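PDB 2YNK: WZI from Escherichia coli, which is an outer-membrane beta-barrel lectin that takes part in group 1 capsule assembly, probably by binding the capsular polysaccharide at the cell surface. Local coordinates for residues Gly229-Gln235 and Asn268-Asp274. Numbering follows the deposited sequence.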
ATOM      1  N   GLY A 229      13.182  -8.452  -1.347  1.00 55.36           N
ATOM      2  CA  GLY A 229      12.143  -8.716  -0.360  1.00 54.39           C
ATOM      3  C   GLY A 229      11.672 -10.160  -0.345  1.00 53.69           C
ATOM      4  O   GLY A 229      11.649 -10.842  -1.372  1.00 52.73           O
ATOM      5  N   ALA A 230      11.300 -10.613   0.847  1.00 52.29           N
ATOM      6  CA  ALA A 230      10.642 -11.889   1.038  1.00 51.83           C
ATOM      7  C   ALA A 230       9.454 -11.652   1.973  1.00 50.81           C
ATOM      8  O   ALA A 230       9.537 -10.836   2.897  1.00 49.78           O
ATOM      9  CB  ALA A 230      11.612 -12.895   1.636  1.00 50.72           C
ATOM     10  N   SER A 231       8.346 -12.338   1.727  1.00 49.15           N
ATOM     11  CA  SER A 231       7.199 -12.221   2.616  1.00 49.57           C
ATOM     12  C   SER A 231       6.307 -13.455   2.598  1.00 51.50           C
ATOM     13  O   SER A 231       6.168 -14.148   1.571  1.00 50.83           O
ATOM     14  CB  SER A 231       6.387 -10.958   2.308  1.00 49.49           C
ATOM     15  OG  SER A 231       6.295 -10.698   0.921  1.00 50.86           O
ATOM     16  N   ARG A 232       5.710 -13.715   3.757  1.00 74.57           N
ATOM     17  CA  ARG A 232       4.868 -14.873   3.959  1.00 73.14           C
ATOM     18  C   ARG A 232       3.629 -14.486   4.779  1.00 66.97           C
ATOM     19  O   ARG A 232       3.701 -13.676   5.700  1.00 64.00           O
ATOM     20  CB  ARG A 232       5.689 -15.958   4.652  1.00 77.84           C
ATOM     21  CG  ARG A 232       5.020 -17.317   4.767  1.00 80.19           C
ATOM     22  CD  ARG A 232       6.019 -18.349   5.272  1.00 86.17           C
ATOM     23  NE  ARG A 232       5.390 -19.419   6.055  1.00 88.02           N
ATOM     24  CZ  ARG A 232       4.762 -20.480   5.545  1.00 90.00           C
ATOM     25  NH1 ARG A 232       4.640 -20.646   4.227  1.00 92.59           N
ATOM     26  NH2 ARG A 232       4.246 -21.387   6.364  1.00 89.32           N
ATOM     27  N   ILE A 233       2.491 -15.064   4.414  1.00 65.28           N
ATOM     28  CA  ILE A 233       1.219 -14.852   5.107  1.00 62.63           C
ATOM     29  C   ILE A 233       0.544 -16.196   5.310  1.00 62.58           C
ATOM     30  O   ILE A 233       0.517 -17.014   4.389  1.00 62.79           O
ATOM     31  CB  ILE A 233       0.277 -13.968   4.262  1.00 61.49           C
ATOM     32  CG1 ILE A 233       0.448 -12.495   4.614  1.00 61.76           C
ATOM     33  CG2 ILE A 233      -1.176 -14.349   4.477  1.00 60.91           C
ATOM     34  CD1 ILE A 233      -0.106 -12.125   5.971  1.00 60.22           C
HETATM   35  N   MSE A 234      -0.001 -16.439   6.496  1.00 63.04           N
HETATM   36  CA  MSE A 234      -0.863 -17.608   6.666  1.00 65.08           C
HETATM   37  C   MSE A 234      -2.218 -17.219   7.203  1.00 60.49           C
HETATM   38  O   MSE A 234      -2.342 -16.423   8.131  1.00 59.05           O
HETATM   39  CB  MSE A 234      -0.225 -18.721   7.495  1.00 72.28           C
HETATM   40  CG  MSE A 234       0.294 -18.256   8.839  1.00 79.84           C
HETATM   41 SE   MSE A 234       0.696 -19.840   9.940  1.00 98.08          SE
HETATM   42  CE  MSE A 234       2.220 -18.999  10.885  1.00 91.92           C
ATOM     43  N   GLN A 235      -3.249 -17.785   6.588  1.00 57.65           N
ATOM     44  CA  GLN A 235      -4.627 -17.627   7.037  1.00 54.76           C
ATOM     45  C   GLN A 235      -4.911 -18.793   7.977  1.00 52.15           C
ATOM     46  O   GLN A 235      -4.862 -19.945   7.564  1.00 53.29           O
ATOM     47  CB  GLN A 235      -5.556 -17.643   5.828  1.00 54.66           C
ATOM     48  CG  GLN A 235      -6.901 -16.977   6.030  1.00 54.84           C
ATOM     49  CD  GLN A 235      -7.650 -16.769   4.724  1.00 56.19           C
ATOM     50  OE1 GLN A 235      -8.674 -16.075   4.684  1.00 58.16           O
ATOM     51  NE2 GLN A 235      -7.146 -17.367   3.646  1.00 56.43           N
ATOM     52  N   ASN A 268      -4.068 -21.604   5.488  1.00 54.69           N
ATOM     53  CA  ASN A 268      -3.806 -21.272   4.075  1.00 53.17           C
ATOM     54  C   ASN A 268      -2.641 -20.279   3.967  1.00 53.76           C
ATOM     55  O   ASN A 268      -2.659 -19.245   4.619  1.00 52.62           O
ATOM     56  CB  ASN A 268      -5.049 -20.657   3.430  1.00 49.49           C
ATOM     57  CG  ASN A 268      -4.816 -20.176   2.000  1.00 47.86           C
ATOM     58  OD1 ASN A 268      -5.462 -19.233   1.562  1.00 48.32           O
ATOM     59  ND2 ASN A 268      -3.921 -20.824   1.266  1.00 47.79           N
ATOM     60  N   GLN A 269      -1.660 -20.592   3.121  1.00 57.05           N
ATOM     61  CA  GLN A 269      -0.430 -19.821   3.014  1.00 58.69           C
ATOM     62  C   GLN A 269      -0.352 -19.034   1.708  1.00 57.14           C
ATOM     63  O   GLN A 269      -0.900 -19.449   0.674  1.00 55.82           O
ATOM     64  CB  GLN A 269       0.795 -20.748   3.119  1.00 65.99           C
ATOM     65  CG  GLN A 269       1.199 -21.145   4.540  1.00 71.55           C
ATOM     66  CD  GLN A 269       0.200 -22.075   5.212  1.00 77.37           C
ATOM     67  OE1 GLN A 269      -0.419 -21.725   6.233  1.00 82.04           O
ATOM     68  NE2 GLN A 269       0.027 -23.268   4.638  1.00 79.95           N
ATOM     69  N   LEU A 270       0.324 -17.887   1.787  1.00 54.22           N
ATOM     70  CA  LEU A 270       0.822 -17.166   0.619  1.00 52.47           C
ATOM     71  C   LEU A 270       2.260 -16.731   0.904  1.00 52.46           C
ATOM     72  O   LEU A 270       2.590 -16.359   2.024  1.00 51.85           O
ATOM     73  CB  LEU A 270      -0.052 -15.952   0.289  1.00 50.86           C
ATOM     74  CG  LEU A 270      -1.336 -16.260  -0.488  1.00 50.52           C
ATOM     75  CD1 LEU A 270      -2.471 -16.583   0.468  1.00 49.92           C
ATOM     76  CD2 LEU A 270      -1.714 -15.104  -1.393  1.00 48.45           C
ATOM     77  N   ALA A 271       3.118 -16.787  -0.108  1.00 53.59           N
ATOM     78  CA  ALA A 271       4.543 -16.516   0.097  1.00 54.24           C
ATOM     79  C   ALA A 271       5.246 -16.203  -1.220  1.00 53.97           C
ATOM     80  O   ALA A 271       4.948 -16.800  -2.249  1.00 54.37           O
ATOM     81  CB  ALA A 271       5.210 -17.692   0.797  1.00 54.27           C
ATOM     82  N   GLY A 272       6.169 -15.249  -1.177  1.00 53.45           N
ATOM     83  CA  GLY A 272       6.921 -14.886  -2.360  1.00 54.57           C
ATOM     84  C   GLY A 272       7.994 -13.837  -2.145  1.00 54.39           C
ATOM     85  O   GLY A 272       8.278 -13.441  -1.019  1.00 54.70           O
ATOM     86  N   PHE A 273       8.578 -13.387  -3.253  1.00 54.98           N
ATOM     87  CA  PHE A 273       9.695 -12.450  -3.233  1.00 54.76           C
ATOM     88  C   PHE A 273       9.387 -11.226  -4.074  1.00 53.34           C
ATOM     89  O   PHE A 273       8.544 -11.265  -4.975  1.00 52.13           O
ATOM     90  CB  PHE A 273      10.966 -13.108  -3.773  1.00 55.76           C
ATOM     91  CG  PHE A 273      11.271 -14.439  -3.155  1.00 57.35           C
ATOM     92  CD1 PHE A 273      11.684 -14.525  -1.837  1.00 59.06           C
ATOM     93  CD2 PHE A 273      11.152 -15.605  -3.892  1.00 59.04           C
ATOM     94  CE1 PHE A 273      11.977 -15.751  -1.258  1.00 61.49           C
ATOM     95  CE2 PHE A 273      11.431 -16.837  -3.321  1.00 62.18           C
ATOM     96  CZ  PHE A 273      11.845 -16.910  -2.001  1.00 63.42           C
ATOM     97  N   ASP A 274      10.085 -10.140  -3.766  1.00 53.99           N
ATOM     98  CA  ASP A 274      10.034  -8.925  -4.571  1.00 53.80           C
ATOM     99  C   ASP A 274      11.429  -8.333  -4.707  1.00 53.94           C
ATOM    100  O   ASP A 274      12.329  -8.668  -3.939  1.00 53.60           O
ATOM    101  CB  ASP A 274       9.057  -7.894  -3.984  1.00 53.62           C
ATOM    102  CG  ASP A 274       8.908  -8.001  -2.467  1.00 55.93           C
ATOM    103  OD1 ASP A 274       8.284  -8.979  -1.970  1.00 60.00           O
ATOM    104  OD2 ASP A 274       9.397  -7.092  -1.764  1.00 54.26           O
TER
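Arg232 and Gln269 run alongside each other in the same direction, guanidinium and amide planes 36° apart, on the face they share with Ala230, Met234, Ala271 and Phe273. Arg232 swings its CG away from the backbone N (chi1 -172°) and its extended chain passes Ala271, whose small methyl leaves room, CG lying 4.0 Å from Ala271 CB; its NH1 then reaches 3.5 Å from Gln269 CG. Glu298 takes that guanidinium in a salt bridge. Gln269 bends at chi2, carrying OE1 into van der Waals contact with CB of Met234, a selenomethionine. Toward Gly229 and Asp274, the Phe273 ring turns its edge to Ala230, CD1 standing 3.8 Å from the methyl CB; Ala230 also touches a bound hexane, consistent with an apolar patch on the outside of the barrel.

The opposite face mixes polar and apolar residues, Ile233 sitting beside Leu270. Where Gln235 meets Asn268, their amide planes are turned 33° against each other, the CB atoms 3.9 Å apart. Asp274 bends over Gly229, where the lack of a side chain admits its carboxylate, OD2 being 3.5 Å from Gly229 CA. Arg217 pairs with that carboxylate. Eight backbone hydrogen bonds join the antiparallel strands, neighbours in the closed barrel, flanked by strand 212-221 beside 229-235 and strand 287-295 beside 268-274.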